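Long-range contacts in ubiquitin-like-specific protease 2 (Saccharomyces cerevisiae, PDB 5LNB), which removes SUMO from target proteins as a cysteine protease of the peptidase C48 family, the chain here comprising its catalytic domain: residues K202-P210 with I252-R261; I117-I128 with E174-L182. One frame throughout, in Å; residues are numbered along the deposited sequence.

Interaction 1 of 2, residues K202-P210 with I252-R261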
loop_
_atom_site.group_PDB
_atom_site.type_symbol
_atom_site.label_atom_id
_atom_site.label_comp_id
_atom_site.label_asym_id
_atom_site.label_seq_id
_atom_site.Cartn_x
_atom_site.Cartn_y
_atom_site.Cartn_z
ATOM N N LYS A 202 -3.073 9.821 -12.150
ATOM C CA LYS A 202 -1.746 10.164 -12.644
ATOM C C LYS A 202 -0.908 8.894 -12.655
ATOM O O LYS A 202 -0.701 8.279 -11.604
ATOM C CB LYS A 202 -1.095 11.248 -11.781
ATOM C CG LYS A 202 -1.924 12.529 -11.635
ATOM C CD LYS A 202 -1.809 13.445 -12.847
ATOM C CE LYS A 202 -2.620 14.716 -12.645
ATOM N NZ LYS A 202 -2.613 15.630 -13.839
ATOM N N THR A 203 -0.467 8.485 -13.842
ATOM C CA THR A 203 0.366 7.296 -14.018
ATOM C C THR A 203 1.779 7.645 -13.578
ATOM O O THR A 203 2.448 8.459 -14.221
ATOM C CB THR A 203 0.343 6.835 -15.477
ATOM O OG1 THR A 203 -0.966 6.366 -15.814
ATOM C CG2 THR A 203 1.350 5.712 -15.720
ATOM N N CYS A 204 2.234 7.051 -12.488
ATOM C CA CYS A 204 3.509 7.480 -11.935
ATOM C C CYS A 204 4.594 6.462 -12.229
ATOM O O CYS A 204 4.419 5.276 -11.928
ATOM C CB CYS A 204 3.387 7.702 -10.425
ATOM S SG CYS A 204 2.179 8.977 -10.017
ATOM N N PRO A 205 5.729 6.887 -12.785
ATOM C CA PRO A 205 6.791 5.931 -13.139
ATOM C C PRO A 205 7.510 5.379 -11.911
ATOM O O PRO A 205 7.951 6.125 -11.035
ATOM C CB PRO A 205 7.736 6.762 -14.016
ATOM C CG PRO A 205 7.528 8.155 -13.551
ATOM C CD PRO A 205 6.072 8.264 -13.173
ATOM N N VAL A 206 7.631 4.056 -11.868
ATOM C CA VAL A 206 8.425 3.337 -10.876
ATOM C C VAL A 206 9.266 2.318 -11.637
ATOM O O VAL A 206 8.976 2.053 -12.811
ATOM C CB VAL A 206 7.533 2.648 -9.832
ATOM C CG1 VAL A 206 6.936 3.673 -8.857
ATOM C CG2 VAL A 206 6.443 1.822 -10.529
ATOM N N PRO A 207 10.288 1.708 -11.036
ATOM C CA PRO A 207 11.077 0.724 -11.786
ATOM C C PRO A 207 10.158 -0.304 -12.426
ATOM O O PRO A 207 9.153 -0.716 -11.847
ATOM C CB PRO A 207 11.985 0.095 -10.722
ATOM C CG PRO A 207 12.014 1.107 -9.597
ATOM C CD PRO A 207 10.645 1.729 -9.608
ATOM N N GLN A 208 10.476 -0.678 -13.651
ATOM C CA GLN A 208 9.675 -1.621 -14.408
ATOM C C GLN A 208 10.437 -2.926 -14.574
ATOM O O GLN A 208 11.638 -2.928 -14.869
ATOM C CB GLN A 208 9.295 -1.044 -15.775
ATOM C CG GLN A 208 8.460 0.226 -15.634
ATOM C CD GLN A 208 7.892 0.702 -16.940
ATOM O OE1 GLN A 208 6.677 0.870 -17.073
ATOM N NE2 GLN A 208 8.764 0.929 -17.921
ATOM N N GLN A 209 9.728 -4.023 -14.374
ATOM C CA GLN A 209 10.258 -5.367 -14.516
ATOM C C GLN A 209 9.068 -6.259 -14.845
ATOM O O GLN A 209 8.078 -6.250 -14.106
ATOM C CB GLN A 209 10.977 -5.803 -13.232
ATOM C CG GLN A 209 12.131 -6.787 -13.434
ATOM C CD GLN A 209 11.646 -8.194 -13.706
ATOM O OE1 GLN A 209 10.557 -8.577 -13.271
ATOM N NE2 GLN A 209 12.446 -8.974 -14.439
ATOM N N PRO A 210 9.121 -7.035 -15.923
ATOM C CA PRO A 210 7.910 -7.678 -16.453
ATOM C C PRO A 210 7.445 -8.936 -15.725
ATOM O O PRO A 210 6.495 -9.563 -16.200
ATOM C CB PRO A 210 8.309 -8.003 -17.901
ATOM C CG PRO A 210 9.781 -8.162 -17.865
ATOM C CD PRO A 210 10.294 -7.240 -16.793
ATOM N N ILE A 252 14.270 7.754 -12.313
ATOM C CA ILE A 252 13.319 6.929 -11.571
ATOM C C ILE A 252 13.992 5.669 -11.036
ATOM O O ILE A 252 13.730 5.237 -9.907
ATOM C CB ILE A 252 12.105 6.588 -12.455
ATOM C CG1 ILE A 252 11.230 7.825 -12.660
ATOM C CG2 ILE A 252 11.303 5.429 -11.855
ATOM C CD1 ILE A 252 10.738 8.442 -11.372
ATOM N N ASN A 253 14.865 5.055 -11.832
ATOM C CA ASN A 253 15.511 3.828 -11.379
ATOM C C ASN A 253 16.416 4.087 -10.183
ATOM O O ASN A 253 16.488 3.266 -9.260
ATOM C CB ASN A 253 16.294 3.198 -12.523
ATOM C CG ASN A 253 15.394 2.560 -13.547
ATOM O OD1 ASN A 253 14.243 2.246 -13.251
ATOM N ND2 ASN A 253 15.911 2.354 -14.759
ATOM N N LYS A 254 17.115 5.225 -10.179
ATOM C CA LYS A 254 17.992 5.542 -9.059
ATOM C C LYS A 254 17.180 5.888 -7.816
ATOM O O LYS A 254 17.434 5.359 -6.727
ATOM C CB LYS A 254 18.924 6.691 -9.439
ATOM C CG LYS A 254 19.964 7.038 -8.384
ATOM C CD LYS A 254 21.025 7.970 -8.961
ATOM C CE LYS A 254 21.980 8.478 -7.886
ATOM N NZ LYS A 254 21.292 9.346 -6.884
ATOM N N TYR A 255 16.177 6.759 -7.971
ATOM C CA TYR A 255 15.389 7.203 -6.829
ATOM C C TYR A 255 14.770 6.028 -6.084
ATOM O O TYR A 255 14.756 6.013 -4.849
ATOM C CB TYR A 255 14.291 8.173 -7.277
ATOM C CG TYR A 255 13.605 8.843 -6.106
ATOM C CD1 TYR A 255 14.220 9.883 -5.425
ATOM C CD2 TYR A 255 12.350 8.419 -5.662
ATOM C CE1 TYR A 255 13.608 10.491 -4.337
ATOM C CE2 TYR A 255 11.721 9.026 -4.565
ATOM C CZ TYR A 255 12.360 10.058 -3.914
ATOM O OH TYR A 255 11.761 10.675 -2.842
ATOM N N PHE A 256 14.243 5.039 -6.819
ATOM C CA PHE A 256 13.561 3.888 -6.241
ATOM C C PHE A 256 14.477 2.675 -6.054
ATOM O O PHE A 256 13.972 1.557 -5.875
ATOM C CB PHE A 256 12.355 3.492 -7.100
ATOM C CG PHE A 256 11.187 4.432 -6.980
ATOM C CD1 PHE A 256 10.257 4.286 -5.953
ATOM C CD2 PHE A 256 11.015 5.467 -7.896
ATOM C CE1 PHE A 256 9.176 5.156 -5.839
ATOM C CE2 PHE A 256 9.936 6.341 -7.788
ATOM C CZ PHE A 256 9.011 6.183 -6.753
ATOM N N ASP A 257 15.800 2.865 -6.098
ATOM C CA ASP A 257 16.768 1.795 -5.809
ATOM C C ASP A 257 16.521 0.548 -6.660
ATOM O O ASP A 257 16.440 -0.576 -6.150
ATOM C CB ASP A 257 16.758 1.422 -4.324
ATOM C CG ASP A 257 16.976 2.615 -3.417
ATOM O OD1 ASP A 257 16.356 2.648 -2.336
ATOM O OD2 ASP A 257 17.757 3.520 -3.790
ATOM N N LYS A 258 16.417 0.739 -7.979
ATOM C CA LYS A 258 16.137 -0.413 -8.827
ATOM C C LYS A 258 17.205 -1.495 -8.682
ATOM O O LYS A 258 16.895 -2.686 -8.789
ATOM C CB LYS A 258 16.007 0.006 -10.288
ATOM C CG LYS A 258 15.663 -1.168 -11.200
ATOM C CD LYS A 258 15.438 -0.755 -12.640
ATOM C CE LYS A 258 15.028 -1.957 -13.499
ATOM N NZ LYS A 258 14.832 -1.553 -14.928
ATOM N N ASN A 259 18.461 -1.112 -8.426
ATOM C CA ASN A 259 19.531 -2.107 -8.347
ATOM C C ASN A 259 19.350 -3.067 -7.178
ATOM O O ASN A 259 19.906 -4.170 -7.208
ATOM C CB ASN A 259 20.898 -1.420 -8.252
ATOM C CG ASN A 259 21.064 -0.621 -6.966
ATOM O OD1 ASN A 259 20.118 -0.011 -6.475
ATOM N ND2 ASN A 259 22.272 -0.626 -6.418
ATOM N N GLU A 260 18.587 -2.685 -6.157
ATOM C CA GLU A 260 18.304 -3.563 -5.027
ATOM C C GLU A 260 17.048 -4.407 -5.215
ATOM O O GLU A 260 16.809 -5.314 -4.412
ATOM C CB GLU A 260 18.156 -2.738 -3.745
ATOM C CG GLU A 260 19.386 -1.922 -3.388
ATOM C CD GLU A 260 19.107 -0.898 -2.300
ATOM O OE1 GLU A 260 17.991 -0.915 -1.728
ATOM O OE2 GLU A 260 20.003 -0.068 -2.019
ATOM N N ARG A 261 16.236 -4.132 -6.238
ATOM C CA ARG A 261 14.961 -4.832 -6.377
ATOM C C ARG A 261 15.158 -6.333 -6.536
ATOM O O ARG A 261 14.317 -7.119 -6.084
ATOM C CB ARG A 261 14.169 -4.269 -7.563
ATOM C CG ARG A 261 13.665 -2.840 -7.356
ATOM C CD ARG A 261 12.565 -2.781 -6.308
ATOM N NE ARG A 261 12.297 -1.414 -5.850
ATOM C CZ ARG A 261 11.186 -0.729 -6.109
ATOM N NH1 ARG A 261 10.224 -1.275 -6.846
ATOM N NH2 ARG A 261 11.037 0.504 -5.633
HETATM O O HOH W 1 12.902 0.375 -14.642
#
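Pro207 presses its ring into the bend between helix 245-255 and the short helical turn 258-261. Its CG sits 3.5 Å from CB of Phe256. The same CG lies over one face of the Arg261 guanidinium, 4.0 Å from CZ. The Lys258 chain flanks the ring as well, its CG 3.9 Å from CB of Pro207. Lys258 has CG anti to the backbone N (chi1 -178°) and runs extended past the ring. This carries NZ to a weak hydrogen bond with the Gln208 carbonyl. A water ties the same corner: it accepts from Lys258 NZ at 2.7 Å and from Gln208 N at 2.8 Å, and donates to Asn253 OD1.

Ile252 covers the chain just before. Its CG2 rests 3.5 Å from the Pro205 carbonyl O and also touches CA of Val206. Ile252 CG1, beside the backbone N (chi1 -72°), turns to the Pro205 ring, 3.8 Å from its CG. With an alanine here, the CG1 and CD1 packing on the Pro205 ring and the CG2 contact with Val206 would probably be lost, opening a gap between helix and loop. Val206 itself sends CG1 over a face of the Phe256 ring in a CH-pi contact, 4.1 Å from the centroid and 18° off the normal.

A Schellman motif with Asp257 as C-prime residue ends the helix and makes the bend that receives Pro207. Helix 215-228 holds Arg261 in place through Asn222 and His218. Helix 230-238 adds Trp237, whose ring meets Phe256. Strand 199-203 pairs with strand 159-164, so the contact joins the loop leaving the sheet edge to helices 245-255 and 258-261.

Interaction 2 of 2, residues I117-I128 with E174-L182; sequences INISYHWFSCII and EIDPIKEFL. With ACT (acetate ion), chain B.
Ile178 meets two neighbouring strands at once. Its CD1 packs 3.8 Å from SG of Cys126 and meets CD1 of Ile117 tip to tip at 4.1 Å. SG stands between the backbone N and the carbonyl carbon of Cys126 (chi1 68°), facing the helix. Ile175 crosses Ile117 at about a right angle, their CD1 atoms 3.9 Å apart. The other branch of Ile178, CG2, lies 3.8 Å from CD1 of Ile128. That CD1 also reaches Leu182 CD1, tip to tip.

At the opposite end the alkyl part of Glu174 does the packing. Its CG lies 3.6 Å from CD1 of Ile119. Its CB sits at the edge of the Phe124 ring, 4.0 Å from CZ. The carboxylate bonds through OE1 to His171, whose ring stacks on Phe124. Tyr84 of helix 82-87 touches Ile117, Ile119 and Ile178 and gives its OH to the Glu174 carbonyl.

A type I' turn from Ile119 to His122 joins the two strands as a hairpin. Strand 122-128 and the helix run at 31°, their axes 11.0 Å apart. Helix 215-228 touches Ser125 and Ile127. A helix packed on a central sheet suits the papain-like fold of this family. His122 bonds to Asp165 and touches Cys215, consistent with the family's His-Asp-Cys catalytic triad.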
loop_
_atom_site.group_PDB
_atom_site.type_symbol
_atom_site.label_atom_id
_atom_site.label_comp_id
_atom_site.label_asym_id
_atom_site.label_seq_id
_atom_site.Cartn_x
_atom_site.Cartn_y
_atom_site.Cartn_z
ATOM N N ILE A 117 -3.944 -2.735 -4.854
ATOM C CA ILE A 117 -4.929 -3.279 -5.782
ATOM C C ILE A 117 -4.461 -4.647 -6.255
ATOM O O ILE A 117 -3.362 -4.780 -6.808
ATOM C CB ILE A 117 -5.167 -2.332 -6.973
ATOM C CG1 ILE A 117 -5.830 -1.044 -6.463
ATOM C CG2 ILE A 117 -6.002 -3.011 -8.052
ATOM C CD1 ILE A 117 -6.033 0.022 -7.514
ATOM N N ASN A 118 -5.300 -5.658 -6.055
ATOM C CA ASN A 118 -4.984 -7.042 -6.390
ATOM C C ASN A 118 -6.043 -7.527 -7.367
ATOM O O ASN A 118 -7.184 -7.780 -6.970
ATOM C CB ASN A 118 -4.944 -7.903 -5.128
ATOM C CG ASN A 118 -4.923 -9.392 -5.429
ATOM O OD1 ASN A 118 -4.550 -9.817 -6.521
ATOM N ND2 ASN A 118 -5.322 -10.194 -4.450
ATOM N N ILE A 119 -5.677 -7.641 -8.641
ATOM C CA ILE A 119 -6.599 -8.093 -9.679
ATOM C C ILE A 119 -5.940 -9.216 -10.459
ATOM O O ILE A 119 -4.835 -9.042 -10.989
ATOM C CB ILE A 119 -7.005 -6.955 -10.632
ATOM C CG1 ILE A 119 -7.745 -5.844 -9.881
ATOM C CG2 ILE A 119 -7.882 -7.508 -11.748
ATOM C CD1 ILE A 119 -8.106 -4.655 -10.778
ATOM N N SER A 120 -6.620 -10.357 -10.545
ATOM C CA SER A 120 -6.130 -11.503 -11.319
ATOM C C SER A 120 -4.627 -11.694 -11.138
ATOM O O SER A 120 -3.865 -11.816 -12.099
ATOM C CB SER A 120 -6.472 -11.350 -12.797
ATOM O OG SER A 120 -7.868 -11.199 -12.973
ATOM N N TYR A 121 -4.195 -11.701 -9.878
ATOM C CA TYR A 121 -2.820 -12.003 -9.489
ATOM C C TYR A 121 -1.826 -10.935 -9.920
ATOM O O TYR A 121 -0.613 -11.172 -9.876
ATOM C CB TYR A 121 -2.383 -13.369 -10.027
ATOM C CG TYR A 121 -3.072 -14.502 -9.316
ATOM C CD1 TYR A 121 -2.540 -15.036 -8.142
ATOM C CD2 TYR A 121 -4.267 -15.024 -9.793
ATOM C CE1 TYR A 121 -3.168 -16.070 -7.471
ATOM C CE2 TYR A 121 -4.906 -16.059 -9.126
ATOM C CZ TYR A 121 -4.349 -16.578 -7.963
ATOM O OH TYR A 121 -4.985 -17.603 -7.289
ATOM N N HIS A 122 -2.302 -9.764 -10.321
ATOM C CA HIS A 122 -1.463 -8.626 -10.663
ATOM C C HIS A 122 -1.622 -7.579 -9.570
ATOM O O HIS A 122 -2.712 -7.026 -9.396
ATOM C CB HIS A 122 -1.853 -8.055 -12.028
ATOM C CG HIS A 122 -1.119 -6.798 -12.397
ATOM N ND1 HIS A 122 -1.501 -5.999 -13.456
ATOM C CD2 HIS A 122 -0.021 -6.211 -11.860
ATOM C CE1 HIS A 122 -0.675 -4.970 -13.550
ATOM N NE2 HIS A 122 0.231 -5.074 -12.593
ATOM N N TRP A 123 -0.536 -7.311 -8.845
ATOM C CA TRP A 123 -0.495 -6.266 -7.831
ATOM C C TRP A 123 -0.052 -4.936 -8.433
ATOM O O TRP A 123 0.938 -4.875 -9.168
ATOM C CB TRP A 123 0.479 -6.629 -6.711
ATOM C CG TRP A 123 0.003 -7.608 -5.676
ATOM C CD1 TRP A 123 0.424 -8.906 -5.516
ATOM C CD2 TRP A 123 -0.933 -7.355 -4.618
ATOM N NE1 TRP A 123 -0.220 -9.484 -4.439
ATOM C CE2 TRP A 123 -1.052 -8.551 -3.869
ATOM C CE3 TRP A 123 -1.698 -6.242 -4.243
ATOM C CZ2 TRP A 123 -1.897 -8.660 -2.760
ATOM C CZ3 TRP A 123 -2.537 -6.348 -3.149
ATOM C CH2 TRP A 123 -2.631 -7.554 -2.417
ATOM N N PHE A 124 -0.774 -3.873 -8.102
ATOM C CA PHE A 124 -0.256 -2.516 -8.232
ATOM C C PHE A 124 -0.938 -1.694 -7.143
ATOM O O PHE A 124 -1.642 -2.242 -6.290
ATOM C CB PHE A 124 -0.437 -1.972 -9.663
ATOM C CG PHE A 124 -1.874 -1.812 -10.100
ATOM C CD1 PHE A 124 -2.521 -0.589 -9.980
ATOM C CD2 PHE A 124 -2.564 -2.874 -10.667
ATOM C CE1 PHE A 124 -3.840 -0.432 -10.396
ATOM C CE2 PHE A 124 -3.887 -2.724 -11.088
ATOM C CZ PHE A 124 -4.524 -1.505 -10.949
ATOM N N SER A 125 -0.715 -0.381 -7.139
ATOM C CA SER A 125 -1.205 0.415 -6.018
ATOM C C SER A 125 -1.444 1.859 -6.443
ATOM O O SER A 125 -0.890 2.341 -7.434
ATOM C CB SER A 125 -0.218 0.359 -4.847
ATOM O OG SER A 125 -0.683 1.093 -3.731
ATOM N N CYS A 126 -2.267 2.557 -5.670
ATOM C CA CYS A 126 -2.377 3.995 -5.838
ATOM C C CYS A 126 -2.371 4.667 -4.471
ATOM O O CYS A 126 -2.555 4.026 -3.437
ATOM C CB CYS A 126 -3.627 4.383 -6.636
ATOM S SG CYS A 126 -5.144 4.070 -5.799
ATOM N N ILE A 127 -2.113 5.967 -4.486
ATOM C CA ILE A 127 -2.119 6.811 -3.302
ATOM C C ILE A 127 -2.908 8.062 -3.663
ATOM O O ILE A 127 -2.571 8.752 -4.636
ATOM C CB ILE A 127 -0.699 7.170 -2.831
ATOM C CG1 ILE A 127 0.068 5.913 -2.452
ATOM C CG2 ILE A 127 -0.751 8.147 -1.653
ATOM C CD1 ILE A 127 1.487 6.173 -1.920
ATOM N N ILE A 128 -3.972 8.330 -2.914
ATOM C CA ILE A 128 -4.851 9.461 -3.195
ATOM C C ILE A 128 -4.346 10.669 -2.421
ATOM O O ILE A 128 -4.212 10.612 -1.193
ATOM C CB ILE A 128 -6.305 9.148 -2.820
ATOM C CG1 ILE A 128 -6.723 7.783 -3.373
ATOM C CG2 ILE A 128 -7.228 10.254 -3.340
ATOM C CD1 ILE A 128 -8.177 7.442 -3.079
ATOM N N GLU A 174 -9.419 0.493 -14.144
ATOM C CA GLU A 174 -9.428 0.009 -12.763
ATOM C C GLU A 174 -9.479 1.136 -11.741
ATOM O O GLU A 174 -9.905 0.904 -10.609
ATOM C CB GLU A 174 -8.190 -0.855 -12.465
ATOM C CG GLU A 174 -8.084 -2.121 -13.297
ATOM C CD GLU A 174 -7.484 -1.870 -14.674
ATOM O OE1 GLU A 174 -6.423 -1.213 -14.748
ATOM O OE2 GLU A 174 -8.072 -2.323 -15.678
ATOM N N ILE A 175 -9.028 2.336 -12.093
ATOM C CA ILE A 175 -9.085 3.449 -11.157
ATOM C C ILE A 175 -10.435 4.156 -11.186
ATOM O O ILE A 175 -10.774 4.863 -10.226
ATOM C CB ILE A 175 -7.948 4.446 -11.439
ATOM C CG1 ILE A 175 -6.595 3.790 -11.145
ATOM C CG2 ILE A 175 -8.157 5.755 -10.667
ATOM C CD1 ILE A 175 -6.494 3.154 -9.786
ATOM N N ASP A 176 -11.224 3.972 -12.245
ATOM C CA ASP A 176 -12.515 4.644 -12.319
ATOM C C ASP A 176 -13.421 4.299 -11.142
ATOM O O ASP A 176 -14.095 5.206 -10.637
ATOM C CB ASP A 176 -13.200 4.329 -13.656
ATOM C CG ASP A 176 -14.585 4.956 -13.770
ATOM O OD1 ASP A 176 -15.589 4.263 -13.471
ATOM O OD2 ASP A 176 -14.671 6.157 -14.125
ATOM N N PRO A 177 -13.495 3.050 -10.674
ATOM C CA PRO A 177 -14.299 2.783 -9.470
ATOM C C PRO A 177 -13.845 3.586 -8.268
ATOM O O PRO A 177 -14.661 3.891 -7.392
ATOM C CB PRO A 177 -14.103 1.277 -9.246
ATOM C CG PRO A 177 -13.784 0.738 -10.596
ATOM C CD PRO A 177 -13.002 1.813 -11.299
ATOM N N ILE A 178 -12.565 3.940 -8.188
ATOM C CA ILE A 178 -12.116 4.721 -7.044
ATOM C C ILE A 178 -12.579 6.162 -7.179
ATOM O O ILE A 178 -12.927 6.808 -6.184
ATOM C CB ILE A 178 -10.590 4.618 -6.871
ATOM C CG1 ILE A 178 -10.180 3.155 -6.675
ATOM C CG2 ILE A 178 -10.138 5.472 -5.684
ATOM C CD1 ILE A 178 -8.691 2.944 -6.519
ATOM N N LYS A 179 -12.600 6.689 -8.406
ATOM C CA LYS A 179 -13.190 8.006 -8.626
ATOM C C LYS A 179 -14.633 8.043 -8.137
ATOM O O LYS A 179 -15.037 8.968 -7.425
ATOM C CB LYS A 179 -13.121 8.378 -10.103
ATOM C CG LYS A 179 -11.732 8.460 -10.678
ATOM C CD LYS A 179 -11.740 9.299 -11.943
ATOM C CE LYS A 179 -10.376 9.323 -12.617
ATOM N NZ LYS A 179 -10.448 10.097 -13.916
ATOM N N GLU A 180 -15.431 7.041 -8.513
ATOM C CA GLU A 180 -16.839 7.048 -8.124
ATOM C C GLU A 180 -16.995 6.872 -6.620
ATOM O O GLU A 180 -17.866 7.496 -5.998
ATOM C CB GLU A 180 -17.598 5.962 -8.888
ATOM C CG GLU A 180 -17.591 6.164 -10.416
ATOM C CD GLU A 180 -18.412 7.380 -10.885
ATOM O OE1 GLU A 180 -19.378 7.781 -10.192
ATOM O OE2 GLU A 180 -18.090 7.934 -11.961
ATOM N N PHE A 181 -16.147 6.035 -6.017
ATOM C CA PHE A 181 -16.131 5.902 -4.565
ATOM C C PHE A 181 -15.932 7.256 -3.895
ATOM O O PHE A 181 -16.652 7.610 -2.955
ATOM C CB PHE A 181 -15.024 4.938 -4.140
ATOM C CG PHE A 181 -14.717 5.002 -2.679
ATOM C CD1 PHE A 181 -15.544 4.367 -1.758
ATOM C CD2 PHE A 181 -13.631 5.731 -2.217
ATOM C CE1 PHE A 181 -15.275 4.432 -0.407
ATOM C CE2 PHE A 181 -13.354 5.801 -0.864
ATOM C CZ PHE A 181 -14.181 5.152 0.049
ATOM N N LEU A 182 -14.951 8.029 -4.370
ATOM C CA LEU A 182 -14.655 9.313 -3.742
ATOM C C LEU A 182 -15.828 10.268 -3.869
ATOM O O LEU A 182 -16.105 11.049 -2.953
ATOM C CB LEU A 182 -13.410 9.936 -4.366
ATOM C CG LEU A 182 -12.116 9.193 -4.077
ATOM C CD1 LEU A 182 -10.970 9.784 -4.902
ATOM C CD2 LEU A 182 -11.834 9.225 -2.552
HETATM C C ACT B . -6.250 -13.183 -6.068
HETATM O O ACT B . -5.874 -12.682 -7.163
HETATM O OXT ACT B . -6.391 -12.411 -5.091
HETATM C CH3 ACT B . -6.537 -14.646 -5.905
#

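Overall arrangement
Both contacts belong to the catalytic domain and reach the same mixed sheet. Their centres lie 19 Å apart and their nearest atoms about 7 Å, so they do not touch. Along the chain they come in series: interaction 2 closes within helix 172-190, and strand 199-203, which leads into the loop of interaction 1, follows. That helix forms the beta-alpha-beta crossover between the parallel neighbours 159-164 and 199-203. Interaction 2 packs it on the middle strands, while interaction 1 fastens the loop beyond strand 199-203, an edge of the sheet, to later helices. Helix 215-228 touches residues of both contacts. Interaction 2 includes the hairpin that carries His122, probably catalytic; interaction 1 is structural packing.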